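Local coordinates for protein glutamate receptor 1 (Adineta vaga, PDB 4IO2) that binds glutamate in a two-lobed extracellular ligand-binding domain, the part described here, and as a whole receptor probably acts as a ligand-gated ion channel, at residues A[107-112]-A[174-179]; A[91-96]-A[211-216]; A[46-51]-A[226-231]; A[18-23]-A[240-245]. All blocks are in the same frame, centred on the assembly; numbering follows the deposited sequence. Where two conformers were deposited one is given.

Contact 1 of 4, residues A[107-112]-A[174-179]; sequences MRILMR and IDVSFM. With GLU (glutamic acid), chain E.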
# COMPACT_ATOMS: atom_id res chain seq x y z
N MET A 107 -3.05 -7.27 -10.31
CA MET A 107 -3.51 -7.56 -11.67
C MET A 107 -4.27 -8.86 -11.71
O MET A 107 -4.10 -9.72 -10.85
CB MET A 107 -2.37 -7.60 -12.71
CG MET A 107 -1.64 -6.29 -12.83
SD MET A 107 -0.48 -6.27 -14.22
CE MET A 107 0.90 -7.16 -13.54
N ARG A 108 -5.15 -8.95 -12.72
CA ARG A 108 -5.86 -10.17 -13.04
C ARG A 108 -5.70 -10.53 -14.48
O ARG A 108 -5.35 -9.71 -15.30
CB ARG A 108 -7.34 -10.08 -12.65
CG ARG A 108 -7.47 -9.98 -11.10
CD ARG A 108 -8.65 -10.58 -10.49
NE ARG A 108 -8.79 -11.98 -10.81
CZ ARG A 108 -9.95 -12.59 -10.68
NH1 ARG A 108 -11.01 -11.87 -10.29
NH2 ARG A 108 -10.05 -13.87 -11.00
N ILE A 109 -5.91 -11.81 -14.77
CA ILE A 109 -5.98 -12.27 -16.12
C ILE A 109 -7.38 -12.01 -16.72
O ILE A 109 -8.38 -12.42 -16.14
CB ILE A 109 -5.65 -13.76 -16.18
CG1 ILE A 109 -4.23 -14.03 -15.64
CG2 ILE A 109 -5.81 -14.26 -17.63
CD1 ILE A 109 -3.91 -15.49 -15.33
N LEU A 110 -7.41 -11.33 -17.88
CA LEU A 110 -8.63 -10.97 -18.65
C LEU A 110 -8.73 -11.92 -19.84
O LEU A 110 -7.76 -12.13 -20.54
CB LEU A 110 -8.50 -9.52 -19.16
CG LEU A 110 -9.68 -8.96 -19.97
CD1 LEU A 110 -10.89 -8.81 -19.13
CD2 LEU A 110 -9.31 -7.59 -20.62
N MET A 111 -9.95 -12.38 -20.12
CA MET A 111 -10.16 -13.35 -21.20
C MET A 111 -11.61 -13.35 -21.63
O MET A 111 -12.46 -12.77 -20.94
CB MET A 111 -9.80 -14.75 -20.70
CG MET A 111 -10.72 -15.33 -19.61
SD MET A 111 -10.21 -17.01 -19.13
CE MET A 111 -11.67 -17.63 -18.29
N ARG A 112 -11.92 -14.00 -22.75
CA ARG A 112 -13.31 -14.24 -23.13
C ARG A 112 -13.97 -15.19 -22.16
O ARG A 112 -13.35 -16.18 -21.70
CB ARG A 112 -13.38 -14.90 -24.50
CG ARG A 112 -12.93 -14.03 -25.64
CD ARG A 112 -13.00 -14.85 -26.98
NE ARG A 112 -12.18 -16.08 -26.93
CZ ARG A 112 -10.86 -16.14 -27.13
NH1 ARG A 112 -10.17 -15.02 -27.40
NH2 ARG A 112 -10.21 -17.31 -27.04
N ILE A 174 -6.02 -13.00 -29.46
CA ILE A 174 -5.33 -13.44 -28.26
C ILE A 174 -6.28 -14.18 -27.35
O ILE A 174 -7.52 -14.06 -27.48
CB ILE A 174 -4.70 -12.22 -27.51
CG1 ILE A 174 -5.78 -11.16 -27.18
CG2 ILE A 174 -3.59 -11.63 -28.36
CD1 ILE A 174 -5.21 -9.92 -26.39
N ASP A 175 -5.74 -14.95 -26.43
CA ASP A 175 -6.58 -15.67 -25.46
C ASP A 175 -6.63 -14.99 -24.11
O ASP A 175 -7.60 -15.18 -23.37
CB ASP A 175 -6.08 -17.11 -25.29
CG ASP A 175 -6.25 -17.95 -26.55
OD1 ASP A 175 -7.30 -17.80 -27.22
OD2 ASP A 175 -5.27 -18.67 -26.86
N VAL A 176 -5.59 -14.23 -23.74
CA VAL A 176 -5.54 -13.58 -22.44
C VAL A 176 -4.83 -12.24 -22.57
O VAL A 176 -4.02 -12.02 -23.48
CB VAL A 176 -4.81 -14.42 -21.37
CG1 VAL A 176 -5.52 -15.72 -21.08
CG2 VAL A 176 -3.36 -14.68 -21.80
N SER A 177 -5.12 -11.34 -21.63
CA SER A 177 -4.22 -10.21 -21.34
C SER A 177 -4.21 -10.01 -19.83
O SER A 177 -4.80 -10.82 -19.08
CB SER A 177 -4.69 -8.95 -22.07
OG SER A 177 -3.70 -7.91 -21.97
N PHE A 178 -3.48 -8.98 -19.35
CA PHE A 178 -3.41 -8.64 -17.93
C PHE A 178 -4.04 -7.26 -17.78
O PHE A 178 -3.92 -6.41 -18.68
CB PHE A 178 -1.96 -8.47 -17.47
CG PHE A 178 -1.08 -9.69 -17.57
CD1 PHE A 178 -1.61 -10.96 -17.69
CD2 PHE A 178 0.31 -9.56 -17.54
CE1 PHE A 178 -0.78 -12.06 -17.77
CE2 PHE A 178 1.13 -10.65 -17.59
CZ PHE A 178 0.58 -11.90 -17.73
N MET A 179 -4.68 -7.04 -16.65
CA MET A 179 -5.33 -5.75 -16.37
C MET A 179 -5.42 -5.54 -14.88
O MET A 179 -5.63 -6.47 -14.12
CB MET A 179 -6.69 -5.71 -17.03
CG MET A 179 -7.35 -4.37 -16.95
SD MET A 179 -8.92 -4.39 -17.94
CE MET A 179 -9.41 -2.66 -17.74
N GLU E . -1.55 0.81 -13.71
CA GLU E . -0.88 0.41 -14.95
C GLU E . 0.45 1.13 -15.09
O GLU E . 0.70 2.11 -14.35
CB GLU E . -1.74 0.68 -16.19
CG GLU E . -3.12 0.03 -16.22
CD GLU E . -3.14 -1.49 -16.38
OE1 GLU E . -2.08 -2.07 -16.61
OE2 GLU E . -4.25 -2.09 -16.34
OXT GLU E . 1.27 0.70 -15.94
O HOH W 1 -10.15 -15.61 -24.23
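Across the contact the R112 guanidinium meets two acceptors at its edge, both in its plane. NH1 of R112 bonds to the I174 carbonyl O at 2.8 Å; NH1 also bonds to L169 O of helix 162-170. NH2 of R112 forms a salt bridge with OD1 of D175 at 3.0 Å, on the anti side of the carboxylate. The two planar groups are turned 70° against each other. One water lies over a guanidinium face, 3.0 Å above the plane. It accepts from R112 N and donates to D175 O, bridging the backbones beyond the L110-S177 pair. The bend at chi3 (-58°) turns the R112 head back toward I174 and D175. With R112 cut back to alanine, the I174 carbonyl would probably lose this donor and D175 the arginine charge, though its OD2 keeps the salt bridge to R132.

Further along, the strands pair antiparallel. R108 exchanges two backbone bonds with M179, and L110 two with S177; R108 N to M179 O is 2.9 Å and nearly straight. On one side of the sheet CG2 of I109 lies alongside CG1 of V176, 3.8 Å apart. On the other, CD2 of L110 flanks SD of M179. M179 belongs to the glutamate pocket; its CA is 3.8 Å from OE2 of the ligand. Helix 162-170 covers L110, S177 and M179, while strand 195-198 pairs with the other edge of strand 103-112.

Contact 2 of 4, residues A[91-96]-A[211-216]; sequences ARREIV and TPKEWL. With GLU (glutamic acid), chain E.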
# COMPACT_ATOMS: atom_id res chain seq x y z
N ALA A 91 11.43 0.58 -11.67
CA ALA A 91 11.99 1.28 -12.83
C ALA A 91 11.49 2.71 -12.87
O ALA A 91 12.25 3.63 -13.21
CB ALA A 91 11.63 0.58 -14.17
N ARG A 92 10.22 2.95 -12.58
CA ARG A 92 9.73 4.34 -12.60
C ARG A 92 10.33 5.18 -11.48
O ARG A 92 10.59 6.36 -11.67
CB ARG A 92 8.19 4.36 -12.56
CG ARG A 92 7.55 3.86 -13.84
CD ARG A 92 6.08 3.52 -13.67
NE ARG A 92 5.50 3.01 -14.90
CZ ARG A 92 4.24 2.60 -15.03
NH1 ARG A 92 3.43 2.68 -13.99
NH2 ARG A 92 3.81 2.16 -16.21
N ARG A 93 10.54 4.58 -10.33
CA ARG A 93 11.10 5.29 -9.17
C ARG A 93 12.53 5.78 -9.41
O ARG A 93 12.96 6.69 -8.73
CB ARG A 93 11.00 4.37 -7.94
CG ARG A 93 11.49 5.01 -6.64
CD ARG A 93 10.60 6.15 -6.17
NE ARG A 93 11.11 6.83 -5.00
CZ ARG A 93 11.96 7.85 -5.05
NH1 ARG A 93 12.43 8.29 -6.22
NH2 ARG A 93 12.37 8.43 -3.93
N GLU A 94 13.21 5.19 -10.39
CA GLU A 94 14.52 5.71 -10.76
C GLU A 94 14.44 7.12 -11.32
O GLU A 94 15.41 7.87 -11.23
CB GLU A 94 15.18 4.82 -11.81
CG GLU A 94 15.57 3.48 -11.30
CD GLU A 94 16.89 3.48 -10.48
OE1 GLU A 94 17.48 4.58 -10.24
OE2 GLU A 94 17.33 2.37 -10.10
N ILE A 95 13.32 7.48 -11.94
CA ILE A 95 13.22 8.75 -12.66
C ILE A 95 12.23 9.76 -12.09
O ILE A 95 12.30 10.95 -12.43
CB ILE A 95 13.00 8.55 -14.18
CG1 ILE A 95 11.72 7.79 -14.47
CG2 ILE A 95 14.25 7.91 -14.80
CD1 ILE A 95 11.23 7.87 -15.90
N VAL A 96 11.29 9.30 -11.27
CA VAL A 96 10.31 10.16 -10.61
C VAL A 96 10.15 9.69 -9.18
O VAL A 96 10.52 8.54 -8.83
CB VAL A 96 8.93 10.12 -11.30
CG1 VAL A 96 9.00 10.68 -12.74
CG2 VAL A 96 8.31 8.72 -11.31
N THR A 211 5.39 12.56 -8.85
CA THR A 211 5.96 13.88 -8.60
C THR A 211 7.41 13.89 -9.07
O THR A 211 8.02 12.85 -9.25
CB THR A 211 5.91 14.29 -7.11
OG1 THR A 211 6.94 13.66 -6.38
CG2 THR A 211 4.59 13.95 -6.46
N PRO A 212 8.00 15.07 -9.18
CA PRO A 212 9.43 15.10 -9.44
C PRO A 212 10.20 14.46 -8.30
O PRO A 212 9.73 14.51 -7.16
CB PRO A 212 9.74 16.61 -9.53
CG PRO A 212 8.43 17.23 -9.92
CD PRO A 212 7.40 16.42 -9.19
N LYS A 213 11.40 13.97 -8.58
CA LYS A 213 12.27 13.56 -7.50
C LYS A 213 12.66 14.78 -6.66
O LYS A 213 12.76 15.89 -7.17
CB LYS A 213 13.52 12.89 -8.06
CG LYS A 213 13.20 11.52 -8.66
CD LYS A 213 14.47 10.76 -8.96
CE LYS A 213 15.18 11.31 -10.15
NZ LYS A 213 16.42 10.49 -10.41
N GLU A 214 12.86 14.55 -5.38
CA GLU A 214 13.30 15.61 -4.45
C GLU A 214 12.40 16.86 -4.48
O GLU A 214 12.88 17.98 -4.45
CB GLU A 214 14.77 15.97 -4.71
CG GLU A 214 15.68 14.77 -4.49
CD GLU A 214 17.10 15.01 -4.89
OE1 GLU A 214 17.56 16.17 -4.76
OE2 GLU A 214 17.75 14.03 -5.33
N TRP A 215 11.08 16.65 -4.52
CA TRP A 215 10.12 17.74 -4.74
C TRP A 215 9.91 18.57 -3.50
O TRP A 215 9.72 18.03 -2.42
CB TRP A 215 8.78 17.12 -5.12
CG TRP A 215 7.77 18.00 -5.73
CD1 TRP A 215 7.96 18.96 -6.69
CD2 TRP A 215 6.38 17.93 -5.50
NE1 TRP A 215 6.74 19.50 -7.06
CE2 TRP A 215 5.76 18.87 -6.35
CE3 TRP A 215 5.57 17.13 -4.66
CZ2 TRP A 215 4.38 19.05 -6.36
CZ3 TRP A 215 4.24 17.32 -4.67
CH2 TRP A 215 3.64 18.27 -5.53
N LEU A 216 9.85 19.87 -3.69
CA LEU A 216 9.66 20.84 -2.62
C LEU A 216 8.38 20.63 -1.80
O LEU A 216 8.33 20.91 -0.63
CB LEU A 216 9.65 22.24 -3.26
CG LEU A 216 9.54 23.47 -2.37
CD1 LEU A 216 10.76 23.53 -1.46
CD2 LEU A 216 9.39 24.77 -3.19
N GLU E . -1.55 0.81 -13.71
CA GLU E . -0.88 0.41 -14.95
C GLU E . 0.45 1.13 -15.09
O GLU E . 0.70 2.11 -14.35
CB GLU E . -1.74 0.68 -16.19
CG GLU E . -3.12 0.03 -16.22
CD GLU E . -3.14 -1.49 -16.38
OE1 GLU E . -2.08 -2.07 -16.61
OE2 GLU E . -4.25 -2.09 -16.34
OXT GLU E . 1.27 0.70 -15.94
O HOH W 2 11.84 13.55 -11.41
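The close part of this contact is where V96 and K213 meet. CB of V96 rests 3.5 Å from the T211 carbonyl O, and CG of K213 lies 3.6 Å from C of V96. From there the K213 chain runs across the backbone of E94 and I95. A bend at chi3 (-73°) brings NZ of K213 to the E94 carbonyl O, a 2.9 Å hydrogen bond with the donor tilted 25° from the carbonyl plane. T211 and V96 are buried. T211 also pairs through its backbone with A97, which continues the strand 200-211 pairing.

P212 to W215 form a type II beta turn, and K213 takes its second position. This turn is the looser side. A water links I95 O to K213 N, and E214 stands on the surface. The second subunit also borders the contact: E214 bonds to G1 of that subunit, R93 makes a salt bridge to its D222, and E94 one to its K219.

R92 faces the other way, into the pocket. Its chain is extended from CG to NE and delivers the guanidinium edge-on to the ligand carboxylate. NH1 of R92 gives the ligand O a 2.8 Å bond, and NH2 of R92 gives OXT one of 2.9 Å. This is the arginine-to-alpha-carboxylate grip of ionotropic glutamate receptors. A leucine in its place would probably leave that carboxylate without its paired charge.

Contact 3 of 4, residues A[46-51]-A[226-231]; sequences EYLRDK and LSLRET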
# COMPACT_ATOMS: atom_id res chain seq x y z
N GLU A 46 -10.29 17.63 -6.57
CA GLU A 46 -11.09 18.59 -5.84
C GLU A 46 -10.94 18.47 -4.32
O GLU A 46 -10.85 19.48 -3.62
CB GLU A 46 -12.56 18.48 -6.26
CG GLU A 46 -13.49 19.46 -5.56
CD GLU A 46 -13.07 20.91 -5.71
OE1 GLU A 46 -12.34 21.25 -6.67
OE2 GLU A 46 -13.48 21.73 -4.85
N TYR A 47 -10.91 17.25 -3.78
CA TYR A 47 -10.74 17.09 -2.33
C TYR A 47 -9.37 17.61 -1.92
O TYR A 47 -9.23 18.31 -0.92
CB TYR A 47 -10.82 15.61 -1.94
CG TYR A 47 -12.21 15.07 -1.72
CD1 TYR A 47 -12.96 15.44 -0.63
CD2 TYR A 47 -12.76 14.13 -2.60
CE1 TYR A 47 -14.21 14.92 -0.41
CE2 TYR A 47 -14.03 13.60 -2.38
CZ TYR A 47 -14.75 14.01 -1.29
OH TYR A 47 -16.03 13.52 -1.03
N LEU A 48 -8.35 17.32 -2.71
CA LEU A 48 -7.00 17.80 -2.38
C LEU A 48 -6.90 19.35 -2.53
O LEU A 48 -6.31 20.04 -1.68
CB LEU A 48 -5.96 17.17 -3.27
CG LEU A 48 -5.70 15.68 -2.97
CD1 LEU A 48 -4.88 15.09 -4.09
CD2 LEU A 48 -4.99 15.55 -1.63
N ARG A 49 -7.52 19.90 -3.57
CA ARG A 49 -7.48 21.33 -3.83
C ARG A 49 -8.15 22.06 -2.67
O ARG A 49 -7.62 23.09 -2.20
CB ARG A 49 -8.18 21.64 -5.15
CG ARG A 49 -8.10 23.09 -5.58
CD ARG A 49 -9.23 23.52 -6.51
NE ARG A 49 -10.54 23.45 -5.88
CZ ARG A 49 -11.03 24.32 -5.00
NH1 ARG A 49 -10.34 25.39 -4.60
NH2 ARG A 49 -12.24 24.11 -4.50
N ASP A 50 -9.29 21.56 -2.21
CA ASP A 50 -10.02 22.21 -1.10
C ASP A 50 -9.20 22.21 0.17
O ASP A 50 -9.21 23.20 0.90
CB ASP A 50 -11.35 21.52 -0.85
CG ASP A 50 -12.36 21.74 -1.97
OD1 ASP A 50 -12.07 22.55 -2.88
OD2 ASP A 50 -13.45 21.12 -1.94
N LYS A 51 -8.47 21.14 0.45
CA LYS A 51 -7.67 21.07 1.67
C LYS A 51 -6.34 21.82 1.58
O LYS A 51 -5.88 22.38 2.56
CB LYS A 51 -7.37 19.60 2.03
CG LYS A 51 -8.56 18.81 2.52
CD LYS A 51 -8.17 17.39 2.91
CE LYS A 51 -7.55 17.34 4.31
NZ LYS A 51 -8.17 16.26 5.13
N LEU A 226 -2.71 11.07 3.22
CA LEU A 226 -2.88 10.18 4.38
C LEU A 226 -4.09 10.62 5.21
O LEU A 226 -4.80 9.81 5.74
CB LEU A 226 -1.61 10.19 5.20
CG LEU A 226 -0.46 9.43 4.52
CD1 LEU A 226 0.89 9.79 5.16
CD2 LEU A 226 -0.72 7.93 4.59
N SER A 227 -4.34 11.92 5.30
CA SER A 227 -5.52 12.41 5.97
C SER A 227 -6.80 11.99 5.23
O SER A 227 -7.77 11.57 5.88
CB SER A 227 -5.47 13.93 6.11
OG SER A 227 -6.64 14.38 6.74
N LEU A 228 -6.81 12.07 3.90
CA LEU A 228 -7.96 11.56 3.15
C LEU A 228 -8.17 10.07 3.37
O LEU A 228 -9.31 9.59 3.41
CB LEU A 228 -7.83 11.86 1.65
CG LEU A 228 -7.84 13.32 1.19
CD1 LEU A 228 -7.78 13.40 -0.32
CD2 LEU A 228 -9.08 14.07 1.71
N ARG A 229 -7.08 9.31 3.48
CA ARG A 229 -7.18 7.89 3.78
C ARG A 229 -7.83 7.69 5.16
O ARG A 229 -8.85 6.97 5.31
CB ARG A 229 -5.75 7.30 3.71
CG ARG A 229 -5.60 5.76 3.93
CD ARG A 229 -4.13 5.31 4.20
NE ARG A 229 -3.30 5.36 3.00
CZ ARG A 229 -2.05 4.91 2.91
NH1 ARG A 229 -1.43 4.36 3.94
NH2 ARG A 229 -1.40 5.04 1.76
N GLU A 230 -7.27 8.35 6.17
CA GLU A 230 -7.67 8.13 7.56
C GLU A 230 -9.12 8.51 7.79
O GLU A 230 -9.81 7.84 8.56
CB GLU A 230 -6.75 8.94 8.49
CG GLU A 230 -5.37 8.30 8.56
CD GLU A 230 -4.25 9.21 9.02
OE1 GLU A 230 -4.50 10.29 9.54
OE2 GLU A 230 -3.08 8.87 8.74
N THR A 231 -9.58 9.60 7.17
CA THR A 231 -10.95 10.08 7.33
C THR A 231 -11.99 9.39 6.43
O THR A 231 -13.18 9.73 6.47
CB THR A 231 -11.01 11.63 7.17
OG1 THR A 231 -10.63 12.01 5.82
CG2 THR A 231 -10.08 12.31 8.21
O HOH W 3 -10.89 14.83 5.06
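S227 and L228 of helix 218-230 meet Y47, L48 and K51 of helix 40-52. This is a crossing of two helices in one lobe of the two-lobed, periplasmic-binding-protein-like domain. The axes of the two short segments approach to 11.4 Å, with 114° between their directions. The helices are well separated, and the segments meet through a few side chains.

S227 comes first. Its OG stands anti to the backbone N (chi1 178°) and accepts a hydrogen bond from NZ of K51 at 2.9 Å. K51 and S227 were each deposited in two conformers, so this bond, and the K51 water link below, hold for the conformers described and are otherwise doubtful. S227 O takes two donors, N and OG1 of T231, which arrive from opposite faces of the carbonyl plane.

L228 is next and has the largest share of buried surface. Its two methyl branches divide the work. CD1 of L228 meets CD2 of L48 at 3.8 Å, with CB of Y47 a little farther off. CD2 of L228 lies 3.6 Å from CD of K51. These two side chains slide past each other in opposite directions. CD of K51 packs on the leucine while its NZ goes on to the serine. I233 of the next helix packs on both L228 and Y47. R229 and E230 turn elsewhere, bonding to T206 and S90 of the second subunit.

T231 ends the segment. Water joins it to the lysine, accepting from NZ of K51 at 3.1 Å and donating to OG1 of T231 at 2.9 Å.

Contact 4 of 4, residues A[18-23]-A[240-245]; sequences VPFTIV and KWFQTK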
# COMPACT_ATOMS: atom_id res chain seq x y z
N VAL A 18 -11.52 4.61 -17.59
CA VAL A 18 -12.76 4.58 -16.87
C VAL A 18 -12.69 3.64 -15.71
O VAL A 18 -12.16 2.55 -15.83
CB VAL A 18 -14.00 4.27 -17.78
CG1 VAL A 18 -14.06 5.23 -18.93
CG2 VAL A 18 -14.00 2.81 -18.34
N PRO A 19 -13.25 4.03 -14.54
CA PRO A 19 -13.94 5.26 -14.12
C PRO A 19 -13.03 6.20 -13.29
O PRO A 19 -13.54 7.03 -12.54
CB PRO A 19 -15.07 4.70 -13.28
CG PRO A 19 -14.33 3.61 -12.48
CD PRO A 19 -13.34 3.01 -13.47
N PHE A 20 -11.71 6.06 -13.44
CA PHE A 20 -10.76 7.00 -12.84
C PHE A 20 -10.84 8.35 -13.52
O PHE A 20 -11.05 9.38 -12.84
CB PHE A 20 -9.34 6.44 -12.93
CG PHE A 20 -9.00 5.43 -11.84
CD1 PHE A 20 -8.93 5.84 -10.52
CD2 PHE A 20 -8.84 4.09 -12.13
CE1 PHE A 20 -8.60 4.92 -9.51
CE2 PHE A 20 -8.52 3.16 -11.14
CZ PHE A 20 -8.41 3.58 -9.83
N THR A 21 -10.67 8.37 -14.85
CA THR A 21 -10.70 9.57 -15.64
C THR A 21 -11.51 9.24 -16.88
O THR A 21 -11.09 8.48 -17.75
CB THR A 21 -9.27 10.09 -16.00
OG1 THR A 21 -8.64 10.49 -14.78
CG2 THR A 21 -9.32 11.26 -16.96
N ILE A 22 -12.70 9.83 -16.92
CA ILE A 22 -13.70 9.56 -17.94
C ILE A 22 -13.78 10.77 -18.85
O ILE A 22 -14.01 11.87 -18.37
CB ILE A 22 -15.07 9.35 -17.31
CG1 ILE A 22 -15.02 8.20 -16.28
CG2 ILE A 22 -16.11 9.05 -18.40
CD1 ILE A 22 -16.23 8.17 -15.31
N VAL A 23 -13.57 10.57 -20.14
CA VAL A 23 -13.48 11.65 -21.12
C VAL A 23 -14.76 11.65 -21.96
O VAL A 23 -15.09 10.63 -22.58
CB VAL A 23 -12.22 11.46 -22.00
CG1 VAL A 23 -12.12 12.54 -23.10
CG2 VAL A 23 -10.97 11.41 -21.13
N LYS A 240 -18.04 5.13 -4.60
CA LYS A 240 -18.84 5.95 -5.51
C LYS A 240 -18.64 5.56 -6.98
O LYS A 240 -19.59 5.44 -7.74
CB LYS A 240 -18.51 7.44 -5.33
CG LYS A 240 -19.17 8.37 -6.34
CD LYS A 240 -18.81 9.83 -6.12
CE LYS A 240 -19.42 10.69 -7.22
NZ LYS A 240 -19.03 12.13 -7.09
N TRP A 241 -17.39 5.39 -7.40
CA TRP A 241 -17.08 5.17 -8.79
C TRP A 241 -17.03 3.69 -9.20
O TRP A 241 -17.18 3.39 -10.38
CB TRP A 241 -15.76 5.88 -9.15
CG TRP A 241 -15.95 7.39 -9.11
CD1 TRP A 241 -15.62 8.26 -8.09
CD2 TRP A 241 -16.63 8.18 -10.10
NE1 TRP A 241 -16.02 9.53 -8.42
CE2 TRP A 241 -16.65 9.52 -9.63
CE3 TRP A 241 -17.20 7.90 -11.35
CZ2 TRP A 241 -17.20 10.56 -10.35
CZ3 TRP A 241 -17.78 8.94 -12.08
CH2 TRP A 241 -17.79 10.27 -11.57
N PHE A 242 -16.75 2.79 -8.26
CA PHE A 242 -16.48 1.39 -8.63
C PHE A 242 -17.54 0.39 -8.19
O PHE A 242 -17.57 -0.73 -8.70
CB PHE A 242 -15.13 0.93 -8.10
CG PHE A 242 -13.95 1.60 -8.80
CD1 PHE A 242 -13.52 2.86 -8.39
CD2 PHE A 242 -13.34 1.00 -9.89
CE1 PHE A 242 -12.44 3.47 -9.04
CE2 PHE A 242 -12.25 1.60 -10.54
CZ PHE A 242 -11.83 2.85 -10.12
N GLN A 243 -18.47 0.76 -7.32
CA GLN A 243 -19.50 -0.22 -6.91
C GLN A 243 -20.50 -0.74 -7.98
O GLN A 243 -21.14 -1.76 -7.83
CB GLN A 243 -20.22 0.24 -5.66
CG GLN A 243 -19.52 -0.28 -4.42
CD GLN A 243 -20.45 -0.41 -3.19
OE1 GLN A 243 -21.62 0.03 -3.19
NE2 GLN A 243 -19.92 -1.03 -2.14
N THR A 244 -20.60 -0.07 -9.09
CA THR A 244 -21.64 -0.38 -10.05
C THR A 244 -21.43 -1.74 -10.74
O THR A 244 -20.30 -2.13 -11.02
CB THR A 244 -21.59 0.74 -11.12
OG1 THR A 244 -21.52 2.03 -10.46
CG2 THR A 244 -22.85 0.66 -12.10
N LYS A 245 -22.53 -2.42 -11.07
CA LYS A 245 -22.50 -3.66 -11.83
C LYS A 245 -23.74 -3.74 -12.72
O LYS A 245 -24.78 -4.21 -12.27
CB LYS A 245 -22.45 -4.84 -10.87
CG LYS A 245 -22.27 -6.18 -11.47
CD LYS A 245 -21.85 -7.16 -10.35
CE LYS A 245 -20.99 -6.49 -9.27
NZ LYS A 245 -20.41 -7.46 -8.30
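P19, F242 and W241 carry most of the buried surface here. CG of P19 sits over one face of the F242 ring. It is 3.6 Å from the ring centroid and 19° off its normal, a CH-pi contact. CD of P19 comes within 3.4 Å of CE2 of F242. The peptide bond before P19 is cis.

F242 has a second partner at its edge. Its CZ points at the face of F20, 3.5 Å from CE2 of F20. The centroids are 4.9 Å apart and the planes stand at 62°, a T-shaped pair. One phenylalanine therefore serves both neighbours: its face takes the proline and its edge takes the other ring. Its CG lies beside the backbone N (chi1 -69°), which carries the ring across to P19 and F20.

The contact closes the chain on itself. The last helix, 233-242, packs through W241 and F242 against the loop 18-21 and the start of strand 22-25, near the start of the domain. F20 also touches D85, a glutamate-binding residue, and its side chain lies about 8 Å from the ligand. F20 is thus in the second shell of the pocket. Y186 of helix 181-190 packs on P19.

W241 also packs against the proline. Its CB lies 4.3 Å from CG of P19, and its backbone O is closer still. The six-membered part of the indole reaches I22, with CZ3 of W241 at 3.7 Å from CD1 of I22. NE1 of W241 hydrogen-bonds to D43 of helix 40-52.

Along the chain the contacts nest: contact 1 lies inside the loop closed by contact 2, contact 2 inside that of contact 3, and contact 3 inside that of contact 4. None touches another. Contacts 3 and 4 have centres about 19 Å apart and use successive helices, 218-230 and 233-242; helix 218-230 follows the turn of contact 2. Contacts 1 and 2 have centres about 30 Å apart, on opposite sides of the chain centre, yet both reach the bound glutamate. One meets its side-chain end, the other its alpha-carboxylate. This fits a ligand held between two lobes. Contacts 2 and 3 also border the second subunit.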